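Local atomic coordinates of uncharacterized protein Atu2452 (Agrobacterium tumefaciens, PDB entry 2R8B), a protein that is of unknown function but is probably a hydrolase of the alpha/beta-hydrolase fold, related to the dienelactone hydrolase family. Residues V95-E100 with L120-G125; R105-R108 with V114-M117; G147-A152 with G228-R233. All blocks are in the same frame, centred on the assembly; numbering follows the deposited sequence.

Interaction 1 ties the loop and short strand 95-100 to helix 117-138. Interaction 2 lies inside the chain loop that interaction 1 closes. Their centres are about 7 Å apart, and Val98 O meets Arg105 N at 2.8 Å. Interaction 3 joins the probable nucleophile elbow to the loop of the probable catalytic histidine. Its centre is about 17 Å from that of interaction 2, but Phe106 N still reaches Asn150 OD1 at 2.8 Å. Interactions 2 and 3 share a sulfate ion, which Arg105 and Asn150 bind beside the probable active site. Interaction 1 does not touch interaction 3; their nearest atoms are about 7 Å apart.

Interaction 1 of 3, residues V95-E100 with L120-G125; sequences VGDVSE and LERATG
Arg122 reaches from helix 117-138 to Asp97 in the loop before strand 98-100. Its NH1 meets Asp97 OD1 at 3.3 Å. This is a salt bridge, but its hydrogen bond is weak and bent, with an N-H...O angle of 129°. The two side chains come from opposite directions. Their flat groups do not lie side by side: the carboxylate and guanidinium planes are 69° apart. Asp97 OD1 approaches the guanidinium obliquely. Arg122 NH2 stays further off, 3.6 Å from Asp97 OD1.

The Val98 methyl CG2 comes to the edge of the guanidinium, near its plane. It lies 4.1 Å from Arg122 NH2, a loose van der Waals touch.

The shape of the arginine chain explains its reach. CG extends anti to the backbone N (chi1 180°), and the chain then bends at chi3. Asp119, on the same helix, is the stronger partner of Arg122 and holds NE in a salt bridge. Asp97 OD1 also has a long, weak ion pair with Lys126.

On the loop side, Asp97 and Val98 both face Arg105 in a classic beta bulge of the two-stranded hairpin 98-100/103-105. Elsewhere on its surface the arginine's helix packs on helix 150-161 through Thr124.

The contact thus joins the hairpin region to the helix at the protein surface. One weak bond and little buried area imply a modest electrostatic link, in which Asp97 is probably a secondary partner for an arginine already paired within its helix.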
ATOM      1  N   VAL A  95      12.218   3.067  -1.007  1.00 55.90           N
ATOM      2  CA  VAL A  95      12.718   1.758  -1.452  1.00 56.54           C
ATOM      3  C   VAL A  95      12.687   0.840  -0.235  1.00 57.12           C
ATOM      4  O   VAL A  95      13.074   1.266   0.852  1.00 57.77           O
ATOM      5  CB  VAL A  95      14.167   1.845  -2.020  1.00 56.57           C
ATOM      6  CG1 VAL A  95      15.146   2.410  -0.957  1.00 56.40           C
ATOM      7  CG2 VAL A  95      14.630   0.493  -2.612  1.00 54.55           C
ATOM      8  N   GLY A  96      12.209  -0.389  -0.400  1.00 57.10           N
ATOM      9  CA  GLY A  96      12.194  -1.355   0.701  1.00 57.74           C
ATOM     10  C   GLY A  96      13.559  -1.688   1.297  1.00 57.94           C
ATOM     11  O   GLY A  96      14.598  -1.488   0.675  1.00 57.33           O
ATOM     12  N   ASP A  97      13.550  -2.212   2.510  1.00 58.74           N
ATOM     13  CA  ASP A  97      14.776  -2.369   3.271  1.00 59.64           C
ATOM     14  C   ASP A  97      15.280  -3.790   3.324  1.00 59.93           C
ATOM     15  O   ASP A  97      16.223  -4.078   4.051  1.00 60.24           O
ATOM     16  CB  ASP A  97      14.580  -1.850   4.690  1.00 60.18           C
ATOM     17  CG  ASP A  97      13.415  -2.507   5.406  1.00 63.21           C
ATOM     18  OD1 ASP A  97      13.197  -2.174   6.592  1.00 66.57           O
ATOM     19  OD2 ASP A  97      12.705  -3.339   4.793  1.00 68.12           O
ATOM     20  N   VAL A  98      14.646  -4.682   2.573  1.00 60.34           N
ATOM     21  CA  VAL A  98      15.129  -6.055   2.472  1.00 60.53           C
ATOM     22  C   VAL A  98      15.611  -6.258   1.038  1.00 60.85           C
ATOM     23  O   VAL A  98      14.977  -5.796   0.096  1.00 61.27           O
ATOM     24  CB  VAL A  98      14.016  -7.079   2.835  1.00 60.60           C
ATOM     25  CG1 VAL A  98      14.598  -8.481   2.960  1.00 60.78           C
ATOM     26  CG2 VAL A  98      13.292  -6.671   4.119  1.00 59.50           C
ATOM     27  N   SER A  99      16.737  -6.925   0.860  1.00 61.08           N
ATOM     28  CA  SER A  99      17.218  -7.180  -0.480  1.00 61.55           C
ATOM     29  C   SER A  99      17.244  -8.701  -0.682  1.00 62.12           C
ATOM     30  O   SER A  99      17.844  -9.398   0.118  1.00 62.53           O
ATOM     31  CB  SER A  99      18.588  -6.529  -0.631  1.00 61.28           C
ATOM     32  OG  SER A  99      19.476  -7.313  -1.394  1.00 61.73           O
ATOM     33  N   GLU A 100      16.569  -9.221  -1.710  1.00 62.48           N
ATOM     34  CA  GLU A 100      16.486 -10.673  -1.933  1.00 62.72           C
ATOM     35  C   GLU A 100      17.467 -11.141  -3.020  1.00 63.09           C
ATOM     36  O   GLU A 100      17.083 -11.246  -4.191  1.00 63.35           O
ATOM     37  CB  GLU A 100      15.062 -11.062  -2.298  1.00 62.71           C
ATOM     38  CG  GLU A 100      14.673 -12.457  -1.845  1.00 62.96           C
ATOM     39  CD  GLU A 100      13.175 -12.718  -1.993  1.00 63.99           C
ATOM     40  OE1 GLU A 100      12.427 -12.632  -0.990  1.00 63.31           O
ATOM     41  OE2 GLU A 100      12.740 -12.991  -3.125  1.00 64.31           O
ATOM     42  N   LEU A 120       7.664  -9.124   9.123  1.00 49.48           N
ATOM     43  CA  LEU A 120       6.491  -8.370   8.724  1.00 49.74           C
ATOM     44  C   LEU A 120       5.996  -7.434   9.811  1.00 49.74           C
ATOM     45  O   LEU A 120       5.650  -6.289   9.519  1.00 49.18           O
ATOM     46  CB  LEU A 120       5.355  -9.293   8.278  1.00 49.65           C
ATOM     47  CG  LEU A 120       4.052  -8.582   7.917  1.00 48.85           C
ATOM     48  CD1 LEU A 120       4.145  -8.003   6.525  1.00 49.10           C
ATOM     49  CD2 LEU A 120       2.879  -9.529   8.006  1.00 47.64           C
ATOM     50  N   GLU A 121       5.960  -7.919  11.048  1.00 50.01           N
ATOM     51  CA  GLU A 121       5.569  -7.092  12.169  1.00 51.79           C
ATOM     52  C   GLU A 121       6.598  -5.969  12.372  1.00 51.48           C
ATOM     53  O   GLU A 121       6.229  -4.794  12.571  1.00 51.37           O
ATOM     54  CB  GLU A 121       5.356  -7.942  13.408  1.00 51.44           C
ATOM     55  CG  GLU A 121       5.822  -7.343  14.743  1.00 54.43           C
ATOM     56  CD  GLU A 121       5.259  -8.136  15.940  1.00 55.55           C
ATOM     57  OE1 GLU A 121       4.010  -8.155  16.011  1.00 62.51           O
ATOM     58  OE2 GLU A 121       6.012  -8.734  16.783  1.00 56.19           O
ATOM     59  N   ARG A 122       7.883  -6.310  12.250  1.00 51.44           N
ATOM     60  CA  ARG A 122       8.940  -5.283  12.326  1.00 51.26           C
ATOM     61  C   ARG A 122       8.707  -4.148  11.328  1.00 51.13           C
ATOM     62  O   ARG A 122       8.830  -2.976  11.702  1.00 51.37           O
ATOM     63  CB  ARG A 122      10.361  -5.870  12.161  1.00 51.44           C
ATOM     64  CG  ARG A 122      11.483  -4.816  12.237  1.00 50.31           C
ATOM     65  CD  ARG A 122      12.789  -5.252  11.567  1.00 50.39           C
ATOM     66  NE  ARG A 122      12.648  -5.678  10.158  1.00 50.61           N
ATOM     67  CZ  ARG A 122      12.292  -4.895   9.114  1.00 49.06           C
ATOM     68  NH1 ARG A 122      12.000  -3.608   9.276  1.00 45.72           N
ATOM     69  NH2 ARG A 122      12.223  -5.407   7.883  1.00 45.71           N
ATOM     70  N   ALA A 123       8.353  -4.517  10.093  1.00 50.69           N
ATOM     71  CA  ALA A 123       8.290  -3.601   8.952  1.00 51.06           C
ATOM     72  C   ALA A 123       7.023  -2.771   8.991  1.00 51.75           C
ATOM     73  O   ALA A 123       6.979  -1.604   8.561  1.00 51.82           O
ATOM     74  CB  ALA A 123       8.350  -4.372   7.659  1.00 50.66           C
ATOM     75  N   THR A 124       5.978  -3.396   9.516  1.00 52.43           N
ATOM     76  CA  THR A 124       4.694  -2.736   9.695  1.00 51.90           C
ATOM     77  C   THR A 124       4.863  -1.624  10.707  1.00 51.76           C
ATOM     78  O   THR A 124       4.438  -0.501  10.449  1.00 52.82           O
ATOM     79  CB  THR A 124       3.618  -3.758  10.074  1.00 51.85           C
ATOM     80  OG1 THR A 124       3.461  -4.645   8.966  1.00 50.23           O
ATOM     81  CG2 THR A 124       2.289  -3.089  10.375  1.00 51.71           C
ATOM     82  N   GLY A 125       5.537  -1.925  11.814  1.00 51.42           N
ATOM     83  CA  GLY A 125       5.880  -0.936  12.815  1.00 50.82           C
ATOM     84  C   GLY A 125       6.773   0.166  12.304  1.00 50.96           C
ATOM     85  O   GLY A 125       6.618   1.302  12.729  1.00 51.15           O
TER

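Interaction 2 of 3, residues R105-R108 with V114-M117; sequences RFFR and VYDM. With SO4 (sulfate ion), chain C.
This is a surface contact between two parts of one connecting loop, made of an aromatic pair, a salt bridge and a backbone bond. The loop runs from strand 103-105 to helix 117-138. Phe107 and Tyr115 form a T-shaped pair. The edge of Phe107 points at one face of Tyr115, with CE2 3.7 Å from Tyr115 CG, toward the rim of the ring. The ring planes stand at 81° and the centroids are 5.0 Å apart. Phe107 CG lies between its backbone N and carbonyl carbon (chi1 63°), which turns the ring toward Tyr115. The hydroxyl of Tyr115 is bonded to Leu175 O.

Further along, Arg108 crosses Asp116. Asp116 N donates to Arg108 O, although the place of that oxygen is less certain. Arg108 NE donates to Asp116 OD2 at 3.2 Å, on the anti lone pair and close to the guanidinium plane. NH1 adds a weak bond to the same oxygen. The carboxylate stands nearly upright to the guanidinium, with planes 85° apart. Asp116 is the N-cap of helix 117-138, and its OD1 caps Asp119 N, so its two oxygens have separate tasks. Asp119 OD1 in turn accepts from Arg108 N.

In this probable alpha/beta hydrolase, the loop lies beside the helix that follows the nucleophile elbow. A sulfate, probably from the crystallisation liquor, sits there. Arg105 meets it with the edge of its guanidinium: NH2 donates to SO4 O2 at 2.6 Å and NH1 to SO4 O3 at 2.7 Å. Asn150 and Asn153 also bind the ion. Arg105 NE turns back to Phe107 O at 2.9 Å, which helps fix the guanidinium's rotation. Arg105 NH1 lies above one face of the Phe107 ring, toward its rim.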
ATOM      1  N   ARG A 105      12.637  -5.539  -1.348  1.00 53.85           N
ATOM      2  CA  ARG A 105      11.246  -5.719  -0.882  1.00 53.37           C
ATOM      3  C   ARG A 105      11.080  -5.129   0.487  1.00 53.42           C
ATOM      4  O   ARG A 105      12.072  -4.720   1.101  1.00 53.35           O
ATOM      5  CB  ARG A 105      10.774  -7.185  -0.888  1.00 53.41           C
ATOM      6  CG  ARG A 105      11.859  -8.241  -0.696  1.00 53.88           C
ATOM      7  CD  ARG A 105      11.400  -9.653  -0.996  1.00 52.07           C
ATOM      8  NE  ARG A 105      10.326 -10.020  -0.089  1.00 51.81           N
ATOM      9  CZ  ARG A 105       9.077 -10.312  -0.467  1.00 54.09           C
ATOM     10  NH1 ARG A 105       8.157 -10.608   0.456  1.00 54.11           N
ATOM     11  NH2 ARG A 105       8.745 -10.332  -1.764  1.00 52.79           N
ATOM     12  N   PHE A 106       9.831  -5.084   0.950  1.00 53.10           N
ATOM     13  CA  PHE A 106       9.511  -4.483   2.229  1.00 53.33           C
ATOM     14  C   PHE A 106       9.493  -5.388   3.472  1.00 54.34           C
ATOM     15  O   PHE A 106       9.265  -4.873   4.583  1.00 55.10           O
ATOM     16  CB  PHE A 106       8.191  -3.745   2.139  1.00 53.18           C
ATOM     17  CG  PHE A 106       8.283  -2.477   1.388  1.00 52.29           C
ATOM     18  CD1 PHE A 106       7.889  -2.418   0.052  1.00 52.40           C
ATOM     19  CD2 PHE A 106       8.810  -1.333   1.995  1.00 52.23           C
ATOM     20  CE1 PHE A 106       8.001  -1.218  -0.691  1.00 50.13           C
ATOM     21  CE2 PHE A 106       8.930  -0.143   1.284  1.00 51.53           C
ATOM     22  CZ  PHE A 106       8.517  -0.091  -0.069  1.00 52.28           C
ATOM     23  N   PHE A 107       9.694  -6.703   3.308  1.00 54.73           N
ATOM     24  CA  PHE A 107       9.744  -7.667   4.440  1.00 55.12           C
ATOM     25  C   PHE A 107      10.119  -9.018   3.922  1.00 56.29           C
ATOM     26  O   PHE A 107       9.964  -9.296   2.743  1.00 56.53           O
ATOM     27  CB  PHE A 107       8.431  -7.768   5.217  1.00 54.76           C
ATOM     28  CG  PHE A 107       7.284  -8.287   4.400  1.00 53.06           C
ATOM     29  CD1 PHE A 107       6.579  -7.435   3.551  1.00 52.97           C
ATOM     30  CD2 PHE A 107       6.913  -9.615   4.478  1.00 53.70           C
ATOM     31  CE1 PHE A 107       5.528  -7.877   2.785  1.00 53.34           C
ATOM     32  CE2 PHE A 107       5.881 -10.086   3.712  1.00 55.18           C
ATOM     33  CZ  PHE A 107       5.172  -9.186   2.852  1.00 55.65           C
ATOM     34  N   ARG A 108      10.554  -9.903   4.797  1.00 58.10           N
ATOM     35  CA  ARG A 108      11.175 -11.139   4.348  1.00 60.48           C
ATOM     36  C   ARG A 108      10.235 -12.316   4.163  1.00 61.24           C
ATOM     37  O   ARG A 108       9.416 -12.612   5.018  1.00 61.52           O
ATOM     38  CB  ARG A 108      12.317 -11.546   5.275  1.00 60.30           C
ATOM     39  CG  ARG A 108      13.167 -12.676   4.722  1.00 62.09           C
ATOM     40  CD  ARG A 108      14.259 -13.131   5.682  1.00 61.43           C
ATOM     41  NE  ARG A 108      13.757 -14.018   6.718  1.00 62.77           N
ATOM     42  CZ  ARG A 108      13.892 -15.334   6.694  1.00 64.57           C
ATOM     43  NH1 ARG A 108      13.406 -16.070   7.677  1.00 65.21           N
ATOM     44  NH2 ARG A 108      14.512 -15.911   5.685  1.00 64.47           N
ATOM     45  N   VAL A 114       7.448 -18.280   1.863  1.00 59.79           N
ATOM     46  CA  VAL A 114       6.433 -18.046   2.938  1.00 58.54           C
ATOM     47  C   VAL A 114       6.810 -16.840   3.796  1.00 57.53           C
ATOM     48  O   VAL A 114       7.983 -16.728   4.208  1.00 58.20           O
ATOM     49  CB  VAL A 114       6.019 -19.387   3.738  1.00 58.17           C
ATOM     50  CG1 VAL A 114       6.981 -20.501   3.476  1.00 56.73           C
ATOM     51  CG2 VAL A 114       5.773 -19.167   5.249  1.00 57.19           C
ATOM     52  N   TYR A 115       5.854 -15.948   4.048  1.00 55.45           N
ATOM     53  CA  TYR A 115       6.164 -14.726   4.803  1.00 54.65           C
ATOM     54  C   TYR A 115       6.743 -14.944   6.197  1.00 54.77           C
ATOM     55  O   TYR A 115       6.193 -15.717   7.009  1.00 54.08           O
ATOM     56  CB  TYR A 115       4.945 -13.882   5.060  1.00 54.16           C
ATOM     57  CG  TYR A 115       4.178 -13.351   3.883  1.00 54.47           C
ATOM     58  CD1 TYR A 115       4.614 -13.565   2.561  1.00 53.87           C
ATOM     59  CD2 TYR A 115       3.019 -12.588   4.099  1.00 51.18           C
ATOM     60  CE1 TYR A 115       3.903 -13.089   1.514  1.00 52.36           C
ATOM     61  CE2 TYR A 115       2.315 -12.081   3.060  1.00 51.47           C
ATOM     62  CZ  TYR A 115       2.754 -12.346   1.771  1.00 54.06           C
ATOM     63  OH  TYR A 115       2.038 -11.847   0.715  1.00 57.22           O
ATOM     64  N   ASP A 116       7.812 -14.198   6.483  1.00 54.77           N
ATOM     65  CA  ASP A 116       8.384 -14.097   7.818  1.00 54.61           C
ATOM     66  C   ASP A 116       7.508 -13.136   8.652  1.00 54.76           C
ATOM     67  O   ASP A 116       7.475 -11.908   8.403  1.00 54.82           O
ATOM     68  CB  ASP A 116       9.842 -13.625   7.696  1.00 54.71           C
ATOM     69  CG  ASP A 116      10.500 -13.316   9.047  1.00 55.67           C
ATOM     70  OD1 ASP A 116       9.806 -12.853   9.976  1.00 58.32           O
ATOM     71  OD2 ASP A 116      11.729 -13.515   9.180  1.00 54.01           O
HETATM   72  N   MSE A 117       6.791 -13.696   9.631  1.00 54.20           N
HETATM   73  CA  MSE A 117       5.850 -12.919  10.440  1.00 54.09           C
HETATM   74  C   MSE A 117       6.489 -11.940  11.450  1.00 53.65           C
HETATM   75  O   MSE A 117       5.892 -10.882  11.719  1.00 53.66           O
HETATM   76  CB  MSE A 117       4.831 -13.829  11.129  1.00 54.30           C
HETATM   77  CG  MSE A 117       3.876 -14.555  10.176  1.00 56.87           C
HETATM   78 SE   MSE A 117       2.696 -13.413   9.018  0.85 65.22          SE
HETATM   79  CE  MSE A 117       3.733 -13.452   7.393  1.00 59.03           C
TER
HETATM   80  S   SO4 C 250       5.106 -10.751  -1.109  0.70 93.00           S
HETATM   81  O1  SO4 C 250       4.476  -9.717  -0.297  0.70 92.80           O
HETATM   82  O2  SO4 C 250       6.138 -10.120  -1.925  0.70 94.93           O
HETATM   83  O3  SO4 C 250       5.774 -11.687  -0.208  0.70 93.85           O
HETATM   84  O4  SO4 C 250       4.153 -11.437  -2.009  0.70 92.31           O

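Interaction 3 of 3, residues G147-A152 with G228-R233; sequences GFSNGA and GGHEIR. With SO4 (sulfate ion), chain C.
The imidazole of His230 points its edge at Ser149. NE2 lies 2.7 Å from Ser149 OG, which is near the plane of the ring. The bond is weak, with an N-H...O angle of 121°, and the exact place of OG is less sure. The serine side chain points toward the histidine loop.

Phe148 lies next to this pair. Its ring meets the His230 ring obliquely, with planes at 40° and centroids 5.2 Å apart. Phe148 CZ is 4.0 Å from His230 NE2. The edge of the same phenyl ring faces His230 O, in the plane of the ring, at 3.6 Å from CZ. One ring face takes Ile232: CD1 stands 4.2 Å from the centroid in a CH-pi contact. Ile232 CG1 packs 3.7 Å from Phe148 CE1. On the other face, Ser149 CB sits over the centre of the phenyl ring.

Gly147, Ser149 and Gly151 match the GxSxG nucleophile elbow of alpha/beta hydrolases. The turn links strand 143-148 to helix 150-161, and Ser149 has a positive phi (59°), as the nucleophile of such an elbow usually does. Ser149, His230 and Asp199 are consistent with a catalytic triad. Asp199 OD2 accepts from His230 ND1 and so holds the imidazole in its turn.

One residue beyond the serine, Asn150 turns away from the histidine loop. Its ND2 donates to SO4 O1 at 3.1 Å and more weakly to O2, while its OD1 accepts from Phe106 N. An Arg233-Glu231 salt bridge and a bond from Gly229 N to Glu231 brace the loop that carries His230.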
ATOM      1  N   GLY A 147      -0.074   0.487  -3.274  1.00 50.36           N
ATOM      2  CA  GLY A 147       0.979  -0.532  -3.293  1.00 51.16           C
ATOM      3  C   GLY A 147       0.681  -1.554  -4.348  1.00 52.19           C
ATOM      4  O   GLY A 147      -0.490  -1.809  -4.701  1.00 53.15           O
ATOM      5  N   PHE A 148       1.745  -2.118  -4.890  1.00 52.85           N
ATOM      6  CA  PHE A 148       1.625  -3.197  -5.877  1.00 52.84           C
ATOM      7  C   PHE A 148       2.265  -4.436  -5.314  1.00 53.01           C
ATOM      8  O   PHE A 148       3.465  -4.389  -4.950  1.00 52.94           O
ATOM      9  CB  PHE A 148       2.382  -2.827  -7.153  1.00 52.19           C
ATOM     10  CG  PHE A 148       2.463  -3.941  -8.125  1.00 51.86           C
ATOM     11  CD1 PHE A 148       1.286  -4.511  -8.645  1.00 51.11           C
ATOM     12  CD2 PHE A 148       3.702  -4.434  -8.535  1.00 49.99           C
ATOM     13  CE1 PHE A 148       1.346  -5.552  -9.558  1.00 51.12           C
ATOM     14  CE2 PHE A 148       3.772  -5.499  -9.442  1.00 49.88           C
ATOM     15  CZ  PHE A 148       2.592  -6.067  -9.962  1.00 49.79           C
ATOM     16  N   SER A 149       1.481  -5.523  -5.225  1.00 53.62           N
ATOM     17  CA  SER A 149       1.999  -6.843  -4.858  1.00 52.72           C
ATOM     18  C   SER A 149       2.663  -6.749  -3.463  1.00 52.36           C
ATOM     19  O   SER A 149       1.959  -6.452  -2.484  1.00 52.54           O
ATOM     20  CB  SER A 149       2.998  -7.295  -5.928  1.00 53.40           C
ATOM     21  OG  SER A 149       3.125  -8.702  -5.984  1.00 55.38           O
ATOM     22  N   ASN A 150       3.991  -6.938  -3.372  1.00 51.33           N
ATOM     23  CA  ASN A 150       4.703  -6.872  -2.079  1.00 50.93           C
ATOM     24  C   ASN A 150       4.464  -5.596  -1.307  1.00 51.10           C
ATOM     25  O   ASN A 150       4.464  -5.614  -0.072  1.00 51.46           O
ATOM     26  CB  ASN A 150       6.205  -7.035  -2.250  1.00 51.01           C
ATOM     27  CG  ASN A 150       6.978  -6.828  -0.934  1.00 51.15           C
ATOM     28  OD1 ASN A 150       7.699  -5.823  -0.767  1.00 53.86           O
ATOM     29  ND2 ASN A 150       6.838  -7.772  -0.004  1.00 49.55           N
ATOM     30  N   GLY A 151       4.275  -4.499  -2.044  1.00 50.54           N
ATOM     31  CA  GLY A 151       3.971  -3.218  -1.476  1.00 50.25           C
ATOM     32  C   GLY A 151       2.514  -3.117  -1.038  1.00 51.15           C
ATOM     33  O   GLY A 151       2.236  -2.451  -0.028  1.00 51.32           O
ATOM     34  N   ALA A 152       1.568  -3.729  -1.769  1.00 50.07           N
ATOM     35  CA  ALA A 152       0.190  -3.722  -1.287  1.00 49.73           C
ATOM     36  C   ALA A 152       0.107  -4.566  -0.015  1.00 50.49           C
ATOM     37  O   ALA A 152      -0.794  -4.392   0.835  1.00 50.66           O
ATOM     38  CB  ALA A 152      -0.731  -4.253  -2.311  1.00 48.92           C
ATOM     39  N   GLY A 228      -6.780 -12.863 -16.412  1.00 50.55           N
ATOM     40  CA  GLY A 228      -5.343 -12.427 -16.473  1.00 49.24           C
ATOM     41  C   GLY A 228      -4.589 -12.486 -15.153  1.00 47.97           C
ATOM     42  O   GLY A 228      -5.167 -12.859 -14.133  1.00 47.84           O
ATOM     43  N   GLY A 229      -3.303 -12.143 -15.197  1.00 46.96           N
ATOM     44  CA  GLY A 229      -2.322 -12.640 -14.240  1.00 46.31           C
ATOM     45  C   GLY A 229      -1.951 -11.603 -13.226  1.00 46.88           C
ATOM     46  O   GLY A 229      -2.792 -10.834 -12.796  1.00 46.90           O
ATOM     47  N   HIS A 230      -0.665 -11.567 -12.879  1.00 47.57           N
ATOM     48  CA  HIS A 230      -0.075 -10.613 -11.936  1.00 47.11           C
ATOM     49  C   HIS A 230       0.145  -9.229 -12.552  1.00 48.04           C
ATOM     50  O   HIS A 230       0.522  -8.254 -11.846  1.00 49.14           O
ATOM     51  CB  HIS A 230       1.277 -11.145 -11.476  1.00 45.91           C
ATOM     52  CG  HIS A 230       1.727 -10.594 -10.159  1.00 46.07           C
ATOM     53  ND1 HIS A 230       0.923 -10.596  -9.029  1.00 49.48           N
ATOM     54  CD2 HIS A 230       2.908 -10.056  -9.775  1.00 43.55           C
ATOM     55  CE1 HIS A 230       1.593 -10.091  -8.008  1.00 45.96           C
ATOM     56  NE2 HIS A 230       2.796  -9.744  -8.438  1.00 46.73           N
ATOM     57  N   GLU A 231      -0.045  -9.129 -13.866  1.00 48.08           N
ATOM     58  CA  GLU A 231       0.141  -7.852 -14.562  1.00 48.17           C
ATOM     59  C   GLU A 231      -0.916  -6.829 -14.153  1.00 48.60           C
ATOM     60  O   GLU A 231      -2.092  -7.166 -13.880  1.00 49.08           O
ATOM     61  CB  GLU A 231       0.147  -8.038 -16.082  1.00 47.69           C
ATOM     62  CG  GLU A 231      -1.237  -8.022 -16.780  1.00 49.65           C
ATOM     63  CD  GLU A 231      -1.984  -9.371 -16.760  1.00 49.65           C
ATOM     64  OE1 GLU A 231      -3.006  -9.495 -17.468  1.00 51.04           O
ATOM     65  OE2 GLU A 231      -1.545 -10.312 -16.070  1.00 48.70           O
ATOM     66  N   ILE A 232      -0.477  -5.581 -14.075  1.00 49.28           N
ATOM     67  CA  ILE A 232      -1.379  -4.444 -13.986  1.00 49.53           C
ATOM     68  C   ILE A 232      -1.950  -4.163 -15.375  1.00 49.97           C
ATOM     69  O   ILE A 232      -1.155  -3.868 -16.284  1.00 50.56           O
ATOM     70  CB  ILE A 232      -0.600  -3.232 -13.532  1.00 49.24           C
ATOM     71  CG1 ILE A 232      -0.288  -3.351 -12.053  1.00 49.66           C
ATOM     72  CG2 ILE A 232      -1.347  -1.929 -13.849  1.00 48.37           C
ATOM     73  CD1 ILE A 232       0.684  -2.279 -11.630  1.00 52.80           C
ATOM     74  N   ARG A 233      -3.283  -4.275 -15.554  1.00 49.76           N
ATOM     75  CA  ARG A 233      -3.954  -3.823 -16.805  1.00 49.76           C
ATOM     76  C   ARG A 233      -4.288  -2.325 -16.815  1.00 49.83           C
ATOM     77  O   ARG A 233      -4.457  -1.701 -15.759  1.00 48.75           O
ATOM     78  CB  ARG A 233      -5.186  -4.656 -17.161  1.00 49.21           C
ATOM     79  CG  ARG A 233      -4.781  -6.061 -17.463  1.00 51.36           C
ATOM     80  CD  ARG A 233      -5.732  -6.848 -18.371  1.00 51.42           C
ATOM     81  NE  ARG A 233      -5.200  -8.205 -18.461  1.00 49.87           N
ATOM     82  CZ  ARG A 233      -5.653  -9.163 -19.250  1.00 48.74           C
ATOM     83  NH1 ARG A 233      -6.663  -8.931 -20.054  1.00 50.81           N
ATOM     84  NH2 ARG A 233      -5.087 -10.357 -19.217  1.00 47.55           N
TER
HETATM   85  S   SO4 C 250       5.106 -10.751  -1.109  0.70 93.00           S
HETATM   86  O1  SO4 C 250       4.476  -9.717  -0.297  0.70 92.80           O
HETATM   87  O2  SO4 C 250       6.138 -10.120  -1.925  0.70 94.93           O
HETATM   88  O3  SO4 C 250       5.774 -11.687  -0.208  0.70 93.85           O
HETATM   89  O4  SO4 C 250       4.153 -11.437  -2.009  0.70 92.31           O